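Local coordinates for protein aac(6')-Ii (Enterococcus faecium, PDB 1N71) that probably transfers an acetyl group from acetyl-coenzyme A to the 6'-amino group of aminoglycoside antibiotics, conferring resistance, at residues I46-V51 and V92-K97. Residues are numbered along the deposited sequence; the frame is centred on the assembly and turned at random.
Sequences IAVAAV and VNYLEK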
ATOM      1  N   ILE A  46       2.223  14.694  -6.602  1.00 21.00           N
ATOM      2  CA  ILE A  46       1.502  15.948  -6.532  1.00 20.56           C
ATOM      3  C   ILE A  46       1.821  16.501  -5.147  1.00 21.53           C
ATOM      4  O   ILE A  46       1.872  15.748  -4.166  1.00 19.62           O
ATOM      5  CB  ILE A  46      -0.013  15.722  -6.710  1.00 19.89           C
ATOM      6  CG1 ILE A  46      -0.287  15.277  -8.151  1.00 20.44           C
ATOM      7  CG2 ILE A  46      -0.784  16.991  -6.390  1.00 17.44           C
ATOM      8  CD1 ILE A  46      -1.694  14.776  -8.390  1.00 20.39           C
ATOM      9  N   ALA A  47       2.071  17.805  -5.083  1.00 19.88           N
ATOM     10  CA  ALA A  47       2.400  18.482  -3.836  1.00 21.14           C
ATOM     11  C   ALA A  47       1.612  19.787  -3.754  1.00 22.24           C
ATOM     12  O   ALA A  47       1.848  20.718  -4.527  1.00 20.20           O
ATOM     13  CB  ALA A  47       3.890  18.768  -3.780  1.00 20.15           C
ATOM     14  N   VAL A  48       0.675  19.840  -2.815  1.00 20.70           N
ATOM     15  CA  VAL A  48      -0.172  21.013  -2.635  1.00 20.69           C
ATOM     16  C   VAL A  48       0.035  21.624  -1.258  1.00 21.23           C
ATOM     17  O   VAL A  48       0.064  20.919  -0.251  1.00 18.89           O
ATOM     18  CB  VAL A  48      -1.656  20.635  -2.816  1.00 22.16           C
ATOM     19  CG1 VAL A  48      -2.549  21.840  -2.567  1.00 21.34           C
ATOM     20  CG2 VAL A  48      -1.871  20.084  -4.217  1.00 21.88           C
ATOM     21  N   ALA A  49       0.165  22.945  -1.215  1.00 20.87           N
ATOM     22  CA  ALA A  49       0.381  23.626   0.050  1.00 22.83           C
ATOM     23  C   ALA A  49      -0.718  24.600   0.424  1.00 23.07           C
ATOM     24  O   ALA A  49      -1.463  25.095  -0.428  1.00 23.99           O
ATOM     25  CB  ALA A  49       1.713  24.352   0.023  1.00 23.79           C
ATOM     26  N   ALA A  50      -0.815  24.851   1.723  1.00 22.08           N
ATOM     27  CA  ALA A  50      -1.779  25.783   2.277  1.00 23.57           C
ATOM     28  C   ALA A  50      -0.900  26.845   2.919  1.00 25.53           C
ATOM     29  O   ALA A  50      -0.160  26.555   3.860  1.00 22.26           O
ATOM     30  CB  ALA A  50      -2.635  25.100   3.325  1.00 21.91           C
ATOM     31  N   VAL A  51      -0.957  28.064   2.394  1.00 27.84           N
ATOM     32  CA  VAL A  51      -0.134  29.142   2.922  1.00 30.97           C
ATOM     33  C   VAL A  51      -0.935  30.356   3.362  1.00 33.41           C
ATOM     34  O   VAL A  51      -1.798  30.850   2.635  1.00 32.62           O
ATOM     35  CB  VAL A  51       0.912  29.594   1.884  1.00 30.98           C
ATOM     36  CG1 VAL A  51       1.774  30.711   2.460  1.00 32.45           C
ATOM     37  CG2 VAL A  51       1.780  28.416   1.482  1.00 31.50           C
ATOM     38  N   VAL A  92      -7.601  18.448   0.568  1.00 14.70           N
ATOM     39  CA  VAL A  92      -8.051  17.208  -0.047  1.00 15.47           C
ATOM     40  C   VAL A  92      -8.779  17.477  -1.359  1.00 16.38           C
ATOM     41  O   VAL A  92      -8.526  16.813  -2.360  1.00 15.55           O
ATOM     42  CB  VAL A  92      -8.957  16.421   0.906  1.00 16.29           C
ATOM     43  CG1 VAL A  92      -9.600  15.247   0.181  1.00 18.25           C
ATOM     44  CG2 VAL A  92      -8.126  15.921   2.081  1.00 14.81           C
ATOM     45  N   ASN A  93      -9.670  18.461  -1.362  1.00 17.76           N
ATOM     46  CA  ASN A  93     -10.402  18.788  -2.578  1.00 19.55           C
ATOM     47  C   ASN A  93      -9.473  19.266  -3.689  1.00 18.12           C
ATOM     48  O   ASN A  93      -9.697  18.962  -4.864  1.00 17.83           O
ATOM     49  CB  ASN A  93     -11.475  19.841  -2.291  1.00 20.40           C
ATOM     50  CG  ASN A  93     -12.621  19.288  -1.464  1.00 23.00           C
ATOM     51  OD1 ASN A  93     -13.061  18.160  -1.676  1.00 25.89           O
ATOM     52  ND2 ASN A  93     -13.119  20.084  -0.531  1.00 22.74           N
ATOM     53  N   TYR A  94      -8.426  20.005  -3.329  1.00 16.85           N
ATOM     54  CA  TYR A  94      -7.487  20.491  -4.333  1.00 16.36           C
ATOM     55  C   TYR A  94      -6.690  19.303  -4.865  1.00 17.40           C
ATOM     56  O   TYR A  94      -6.422  19.202  -6.058  1.00 16.36           O
ATOM     57  CB  TYR A  94      -6.548  21.539  -3.728  1.00 18.97           C
ATOM     58  CG  TYR A  94      -5.777  22.348  -4.750  1.00 20.68           C
ATOM     59  CD1 TYR A  94      -4.659  21.821  -5.389  1.00 19.61           C
ATOM     60  CD2 TYR A  94      -6.171  23.645  -5.078  1.00 22.69           C
ATOM     61  CE1 TYR A  94      -3.949  22.564  -6.331  1.00 23.50           C
ATOM     62  CE2 TYR A  94      -5.469  24.396  -6.020  1.00 25.07           C
ATOM     63  CZ  TYR A  94      -4.359  23.849  -6.640  1.00 24.95           C
ATOM     64  OH  TYR A  94      -3.658  24.589  -7.567  1.00 31.21           O
ATOM     65  N   LEU A  95      -6.308  18.397  -3.972  1.00 15.95           N
ATOM     66  CA  LEU A  95      -5.563  17.223  -4.396  1.00 16.86           C
ATOM     67  C   LEU A  95      -6.401  16.433  -5.403  1.00 14.78           C
ATOM     68  O   LEU A  95      -5.905  16.019  -6.448  1.00 16.34           O
ATOM     69  CB  LEU A  95      -5.236  16.333  -3.192  1.00 16.59           C
ATOM     70  CG  LEU A  95      -4.602  14.982  -3.543  1.00 19.30           C
ATOM     71  CD1 LEU A  95      -3.214  15.189  -4.132  1.00 22.54           C
ATOM     72  CD2 LEU A  95      -4.522  14.125  -2.297  1.00 19.13           C
ATOM     73  N   GLU A  96      -7.671  16.230  -5.080  1.00 15.29           N
ATOM     74  CA  GLU A  96      -8.557  15.475  -5.959  1.00 15.87           C
ATOM     75  C   GLU A  96      -8.643  16.079  -7.358  1.00 17.57           C
ATOM     76  O   GLU A  96      -8.645  15.352  -8.346  1.00 16.67           O
ATOM     77  CB  GLU A  96      -9.937  15.341  -5.315  1.00 17.77           C
ATOM     78  CG  GLU A  96      -9.924  14.343  -4.155  1.00 19.05           C
ATOM     79  CD  GLU A  96     -11.269  14.184  -3.472  1.00 20.29           C
ATOM     80  OE1 GLU A  96     -12.305  14.366  -4.136  1.00 22.92           O
ATOM     81  OE2 GLU A  96     -11.289  13.855  -2.268  1.00 22.35           O
ATOM     82  N   LYS A  97      -8.685  17.406  -7.447  1.00 15.97           N
ATOM     83  CA  LYS A  97      -8.734  18.060  -8.751  1.00 17.39           C
ATOM     84  C   LYS A  97      -7.440  17.783  -9.523  1.00 18.05           C
ATOM     85  O   LYS A  97      -7.474  17.489 -10.722  1.00 17.93           O
ATOM     86  CB  LYS A  97      -8.922  19.572  -8.584  1.00 19.25           C
TER
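Both methyls of Val48 lie against the ring of Tyr94, astride the corner carbon CD1: Val48 CG1 and Val48 CG2 each come to 3.5 Å of Tyr94 CD1. From there Val48 CG1 leans toward the root of the ring, 3.9 Å from Tyr94 CG, while Val48 CG2 leans outward, 3.9 Å from Tyr94 CE1. The tyrosine meets the methyls obliquely, its CG turned anti to the backbone N (chi1 -165°), which carries the ring out from the helix to the methyls of Val48. One helical position on, Leu95 reaches the strand through a single branch, with its CD1 3.8 Å from Ile46 CG2. The leucine's CB does not itself aim at the strand; the chain then turns toward the strand, and with chi2 at 67° CD1 is its leading atom. The atoms that meet are all carbon, and no hydrogen bond joins the two segments; Val48 and Leu95 mark the closest backbone approach, 6.8 Å between their CA atoms. Ile46 also touches Val99 farther along the helix, whereas Ile3 touches both Val48 and Tyr94. Helix 87-101, whose N-terminal part binds coenzyme A, thus packs on one face of the central GNAT-type sheet, where strand 46-52 runs between the antiparallel strands 2-5 and 55-66, and Leu95 extends the same apolar layer onto Ile60 and Ala62 of strand 55-66.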